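Long-range contact in integron cassette protein (PDB 3FY6), which is of unknown function and is encoded by a mobile gene cassette of a Vibrio cholerae integron: residues N15-Y27 with L62-P74. Sequence-based numbering, arbitrary orientation.
Sequences NIYSPRWGRHETY and LQDIMNNDSVYPP
Asp69 is held by hydrogen bonds from three residues of the 15-27 hairpin. Tyr27 OH donates to Asp69 OD2 (2.9 Å), and Trp21 NE1 reaches Asp69 OD1 at 3.2 Å with a bent N-H angle of 136°; the donors come from opposite faces of the carboxylate, whose plane stands almost perpendicular to each ring. The backbone is gripped as well: Ser18 OG gives its proton to Asp69 O (2.8 Å) while accepting from Trp21 N in an ST motif, and Arg20 NH1 binds Asn68 O (2.9 Å). The Arg20 chain runs extended, CG anti to the backbone N (chi1 -179°), and Trp21 CZ2 lies over one face of its guanidinium.

Apolar packing lies deeper. Selenomethionine Met66 sets CE over one face of the Tyr27 ring and touches Ile16 CD1 (4.2 Å), while Ile65 CG1 meets the ring edge. Val71 CG2 packs on Ile16 CG2 and against Tyr17 O (3.2 Å); helix 95-114 adds Ala106 and Val109 beside these side chains.

A Schellman motif with Ser70 at C-prime ends helix 62-67, and the hairpin, turned through a G1 bulge, clasps that end. With Glu25 OE1 4.3 Å from Asp69 OD2, the Tyr27 and Trp21 donors probably help offset the repulsion between the two carboxylates.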
loop_
_atom_site.group_PDB
_atom_site.type_symbol
_atom_site.label_atom_id
_atom_site.label_comp_id
_atom_site.label_asym_id
_atom_site.label_seq_id
_atom_site.Cartn_x
_atom_site.Cartn_y
_atom_site.Cartn_z
ATOM N N ASN A 15 -8.645 4.364 14.767
ATOM C CA ASN A 15 -7.902 3.403 15.570
ATOM C C ASN A 15 -7.124 2.424 14.696
ATOM O O ASN A 15 -7.704 1.527 14.080
ATOM C CB ASN A 15 -8.853 2.658 16.505
ATOM C CG ASN A 15 -9.790 3.603 17.254
ATOM O OD1 ASN A 15 -11.009 3.484 17.165
ATOM N ND2 ASN A 15 -9.218 4.557 17.970
ATOM N N ILE A 16 -5.811 2.607 14.637
ATOM C CA ILE A 16 -4.978 1.808 13.741
ATOM C C ILE A 16 -4.110 0.820 14.521
ATOM O O ILE A 16 -3.285 1.223 15.338
ATOM C CB ILE A 16 -4.059 2.712 12.893
ATOM C CG1 ILE A 16 -4.892 3.762 12.136
ATOM C CG2 ILE A 16 -3.207 1.869 11.934
ATOM C CD1 ILE A 16 -5.689 3.192 10.973
ATOM N N TYR A 17 -4.272 -0.471 14.254
ATOM C CA TYR A 17 -3.514 -1.470 15.003
ATOM C C TYR A 17 -2.040 -1.465 14.631
ATOM O O TYR A 17 -1.689 -1.529 13.453
ATOM C CB TYR A 17 -4.088 -2.880 14.841
ATOM C CG TYR A 17 -3.345 -3.857 15.716
ATOM C CD1 TYR A 17 -3.644 -3.964 17.074
ATOM C CD2 TYR A 17 -2.303 -4.627 15.207
ATOM C CE1 TYR A 17 -2.942 -4.828 17.897
ATOM C CE2 TYR A 17 -1.586 -5.509 16.028
ATOM C CZ TYR A 17 -1.917 -5.598 17.369
ATOM O OH TYR A 17 -1.228 -6.455 18.183
ATOM N N SER A 18 -1.183 -1.402 15.645
ATOM C CA SER A 18 0.262 -1.368 15.457
ATOM C C SER A 18 0.940 -2.558 16.123
ATOM O O SER A 18 0.935 -2.673 17.347
ATOM C CB SER A 18 0.845 -0.086 16.057
ATOM O OG SER A 18 2.249 -0.222 16.254
ATOM N N PRO A 19 1.552 -3.432 15.320
ATOM C CA PRO A 19 2.290 -4.581 15.854
ATOM C C PRO A 19 3.488 -4.117 16.671
ATOM O O PRO A 19 4.010 -4.867 17.489
ATOM C CB PRO A 19 2.781 -5.305 14.597
ATOM C CG PRO A 19 1.888 -4.827 13.497
ATOM C CD PRO A 19 1.540 -3.412 13.849
ATOM N N ARG A 20 3.925 -2.885 16.439
ATOM C CA ARG A 20 5.080 -2.358 17.143
ATOM C C ARG A 20 4.741 -2.022 18.601
ATOM O O ARG A 20 5.588 -2.149 19.486
ATOM C CB ARG A 20 5.637 -1.127 16.423
ATOM C CG ARG A 20 6.867 -0.537 17.112
ATOM C CD ARG A 20 7.467 0.636 16.345
ATOM N NE ARG A 20 8.711 1.082 16.968
ATOM C CZ ARG A 20 9.220 2.306 16.850
ATOM N NH1 ARG A 20 8.589 3.226 16.133
ATOM N NH2 ARG A 20 10.359 2.614 17.461
ATOM N N TRP A 21 3.501 -1.612 18.846
ATOM C CA TRP A 21 3.065 -1.268 20.198
ATOM C C TRP A 21 2.015 -2.221 20.760
ATOM O O TRP A 21 1.566 -2.045 21.886
ATOM C CB TRP A 21 2.556 0.177 20.237
ATOM C CG TRP A 21 3.554 1.113 19.647
ATOM C CD1 TRP A 21 3.463 1.768 18.456
ATOM C CD2 TRP A 21 4.826 1.461 20.204
ATOM N NE1 TRP A 21 4.594 2.523 18.246
ATOM C CE2 TRP A 21 5.444 2.351 19.306
ATOM C CE3 TRP A 21 5.492 1.122 21.387
ATOM C CZ2 TRP A 21 6.705 2.900 19.547
ATOM C CZ3 TRP A 21 6.741 1.669 21.627
ATOM C CH2 TRP A 21 7.336 2.547 20.711
ATOM N N GLY A 22 1.634 -3.236 19.991
ATOM C CA GLY A 22 0.639 -4.191 20.453
ATOM C C GLY A 22 -0.682 -3.546 20.852
ATOM O O GLY A 22 -1.307 -3.962 21.829
ATOM N N ARG A 23 -1.115 -2.533 20.101
ATOM C CA ARG A 23 -2.350 -1.817 20.417
ATOM C C ARG A 23 -2.824 -0.994 19.234
ATOM O O ARG A 23 -2.056 -0.725 18.307
ATOM C CB ARG A 23 -2.137 -0.862 21.603
ATOM C CG ARG A 23 -1.313 0.379 21.247
ATOM C CD ARG A 23 -0.918 1.203 22.474
ATOM N NE ARG A 23 -2.094 1.732 23.161
ATOM C CZ ARG A 23 -2.678 2.892 22.869
ATOM N NH1 ARG A 23 -2.197 3.658 21.899
ATOM N NH2 ARG A 23 -3.746 3.288 23.550
ATOM N N HIS A 24 -4.084 -0.572 19.279
ATOM C CA HIS A 24 -4.585 0.382 18.296
ATOM C C HIS A 24 -4.084 1.778 18.644
ATOM O O HIS A 24 -4.382 2.305 19.721
ATOM C CB HIS A 24 -6.118 0.360 18.251
ATOM C CG HIS A 24 -6.673 -0.876 17.618
ATOM N ND1 HIS A 24 -6.819 -2.062 18.306
ATOM C CD2 HIS A 24 -7.093 -1.120 16.353
ATOM C CE1 HIS A 24 -7.305 -2.983 17.492
ATOM N NE2 HIS A 24 -7.481 -2.438 16.302
ATOM N N GLU A 25 -3.300 2.361 17.743
ATOM C CA GLU A 25 -2.842 3.737 17.900
ATOM C C GLU A 25 -3.908 4.706 17.381
ATOM O O GLU A 25 -4.567 4.444 16.369
ATOM C CB GLU A 25 -1.530 3.951 17.154
ATOM C CG GLU A 25 -0.380 3.097 17.674
ATOM C CD GLU A 25 0.179 3.621 18.988
ATOM O OE1 GLU A 25 0.746 4.730 18.987
ATOM O OE2 GLU A 25 0.063 2.924 20.017
ATOM N N THR A 26 -4.080 5.821 18.078
ATOM C CA THR A 26 -5.098 6.792 17.699
ATOM C C THR A 26 -4.517 7.780 16.697
ATOM O O THR A 26 -3.558 8.485 16.991
ATOM C CB THR A 26 -5.650 7.553 18.931
ATOM O OG1 THR A 26 -6.168 6.617 19.889
ATOM C CG2 THR A 26 -6.760 8.527 18.517
ATOM N N TYR A 27 -5.073 7.798 15.494
ATOM C CA TYR A 27 -4.711 8.821 14.523
ATOM C C TYR A 27 -5.816 9.858 14.532
ATOM O O TYR A 27 -6.982 9.527 14.324
ATOM C CB TYR A 27 -4.568 8.217 13.132
ATOM C CG TYR A 27 -3.272 7.470 12.938
ATOM C CD1 TYR A 27 -2.993 6.324 13.672
ATOM C CD2 TYR A 27 -2.326 7.911 12.017
ATOM C CE1 TYR A 27 -1.804 5.636 13.495
ATOM C CE2 TYR A 27 -1.129 7.229 11.831
ATOM C CZ TYR A 27 -0.874 6.094 12.571
ATOM O OH TYR A 27 0.314 5.425 12.403
ATOM N N LEU A 62 1.244 9.815 4.809
ATOM C CA LEU A 62 0.525 9.015 5.788
ATOM C C LEU A 62 1.159 7.640 5.895
ATOM O O LEU A 62 1.291 7.073 6.977
ATOM C CB LEU A 62 -0.928 8.861 5.342
ATOM C CG LEU A 62 -1.848 8.218 6.367
ATOM C CD1 LEU A 62 -1.858 9.067 7.623
ATOM C CD2 LEU A 62 -3.243 8.077 5.801
ATOM N N GLN A 63 1.557 7.107 4.748
ATOM C CA GLN A 63 2.203 5.813 4.694
ATOM C C GLN A 63 3.499 5.824 5.513
ATOM O O GLN A 63 3.766 4.894 6.277
ATOM C CB GLN A 63 2.457 5.424 3.229
ATOM C CG GLN A 63 1.165 5.163 2.421
ATOM C CD GLN A 63 0.434 6.440 1.955
ATOM O OE1 GLN A 63 1.057 7.469 1.671
ATOM N NE2 GLN A 63 -0.894 6.357 1.851
ATOM N N ASP A 64 4.291 6.884 5.365
ATOM C CA ASP A 64 5.540 7.024 6.113
ATOM C C ASP A 64 5.322 6.956 7.621
ATOM O O ASP A 64 6.019 6.222 8.318
ATOM C CB ASP A 64 6.244 8.343 5.766
ATOM C CG ASP A 64 6.837 8.347 4.365
ATOM O OD1 ASP A 64 7.032 7.252 3.788
ATOM O OD2 ASP A 64 7.111 9.449 3.839
ATOM N N ILE A 65 4.370 7.729 8.135
ATOM C CA ILE A 65 4.166 7.756 9.588
ATOM C C ILE A 65 3.604 6.430 10.093
ATOM O O ILE A 65 3.965 5.968 11.171
ATOM C CB ILE A 65 3.336 8.985 10.085
ATOM C CG1 ILE A 65 1.884 8.914 9.632
ATOM C CG2 ILE A 65 3.967 10.292 9.601
ATOM C CD1 ILE A 65 1.116 10.219 9.869
HETATM N N MSE A 66 2.745 5.803 9.298
HETATM C CA MSE A 66 2.258 4.474 9.638
HETATM C C MSE A 66 3.360 3.398 9.598
HETATM O O MSE A 66 3.323 2.444 10.385
HETATM C CB MSE A 66 1.077 4.088 8.749
HETATM C CG MSE A 66 -0.167 4.928 9.009
HETATM SE SE MSE A 66 -1.701 4.146 8.101
HETATM C CE MSE A 66 -3.091 5.426 8.619
ATOM N N ASN A 67 4.328 3.544 8.687
ATOM C CA ASN A 67 5.441 2.604 8.603
ATOM C C ASN A 67 6.182 2.621 9.931
ATOM O O ASN A 67 6.722 1.619 10.369
ATOM C CB ASN A 67 6.426 2.973 7.476
ATOM C CG ASN A 67 5.934 2.569 6.079
ATOM O OD1 ASN A 67 6.586 2.872 5.086
ATOM N ND2 ASN A 67 4.785 1.900 6.002
ATOM N N ASN A 68 6.194 3.783 10.568
ATOM C CA ASN A 68 6.839 3.921 11.863
ATOM C C ASN A 68 6.141 3.112 12.955
ATOM O O ASN A 68 6.761 2.741 13.949
ATOM C CB ASN A 68 6.954 5.393 12.249
ATOM C CG ASN A 68 8.090 6.089 11.527
ATOM O OD1 ASN A 68 9.035 5.440 11.075
ATOM N ND2 ASN A 68 8.006 7.408 11.409
ATOM N N ASP A 69 4.853 2.840 12.766
ATOM C CA ASP A 69 4.133 1.956 13.672
ATOM C C ASP A 69 4.187 0.498 13.191
ATOM O O ASP A 69 3.439 -0.351 13.678
ATOM C CB ASP A 69 2.681 2.403 13.829
ATOM C CG ASP A 69 2.524 3.596 14.770
ATOM O OD1 ASP A 69 3.470 3.888 15.540
ATOM O OD2 ASP A 69 1.440 4.237 14.739
ATOM N N SER A 70 5.081 0.214 12.247
ATOM C CA SER A 70 5.121 -1.099 11.591
ATOM C C SER A 70 3.805 -1.445 10.896
ATOM O O SER A 70 3.375 -2.599 10.896
ATOM C CB SER A 70 5.498 -2.206 12.582
ATOM O OG SER A 70 6.795 -1.990 13.110
ATOM N N VAL A 71 3.166 -0.436 10.317
ATOM C CA VAL A 71 1.933 -0.623 9.564
ATOM C C VAL A 71 2.216 -0.295 8.092
ATOM O O VAL A 71 2.828 0.729 7.793
ATOM C CB VAL A 71 0.791 0.283 10.118
ATOM C CG1 VAL A 71 -0.423 0.259 9.203
ATOM C CG2 VAL A 71 0.413 -0.138 11.543
ATOM N N TYR A 72 1.780 -1.171 7.190
ATOM C CA TYR A 72 2.041 -1.029 5.758
ATOM C C TYR A 72 0.720 -0.967 5.014
ATOM O O TYR A 72 0.209 -1.983 4.551
ATOM C CB TYR A 72 2.922 -2.198 5.275
ATOM C CG TYR A 72 4.154 -2.299 6.140
ATOM C CD1 TYR A 72 5.279 -1.533 5.860
ATOM C CD2 TYR A 72 4.159 -3.078 7.293
ATOM C CE1 TYR A 72 6.396 -1.580 6.678
ATOM C CE2 TYR A 72 5.270 -3.133 8.115
ATOM C CZ TYR A 72 6.387 -2.384 7.801
ATOM O OH TYR A 72 7.498 -2.429 8.616
ATOM N N PRO A 73 0.156 0.244 4.909
ATOM C CA PRO A 73 -1.177 0.472 4.358
ATOM C C PRO A 73 -1.100 0.493 2.845
ATOM O O PRO A 73 -0.028 0.733 2.299
ATOM C CB PRO A 73 -1.524 1.885 4.848
ATOM C CG PRO A 73 -0.213 2.493 5.324
ATOM C CD PRO A 73 0.887 1.506 5.094
ATOM N N PRO A 74 -2.222 0.245 2.165
ATOM C CA PRO A 74 -2.203 0.386 0.706
ATOM C C PRO A 74 -1.727 1.795 0.343
ATOM O O PRO A 74 -1.972 2.744 1.091
ATOM C CB PRO A 74 -3.666 0.191 0.324
ATOM C CG PRO A 74 -4.242 -0.638 1.461
ATOM C CD PRO A 74 -3.543 -0.157 2.681
#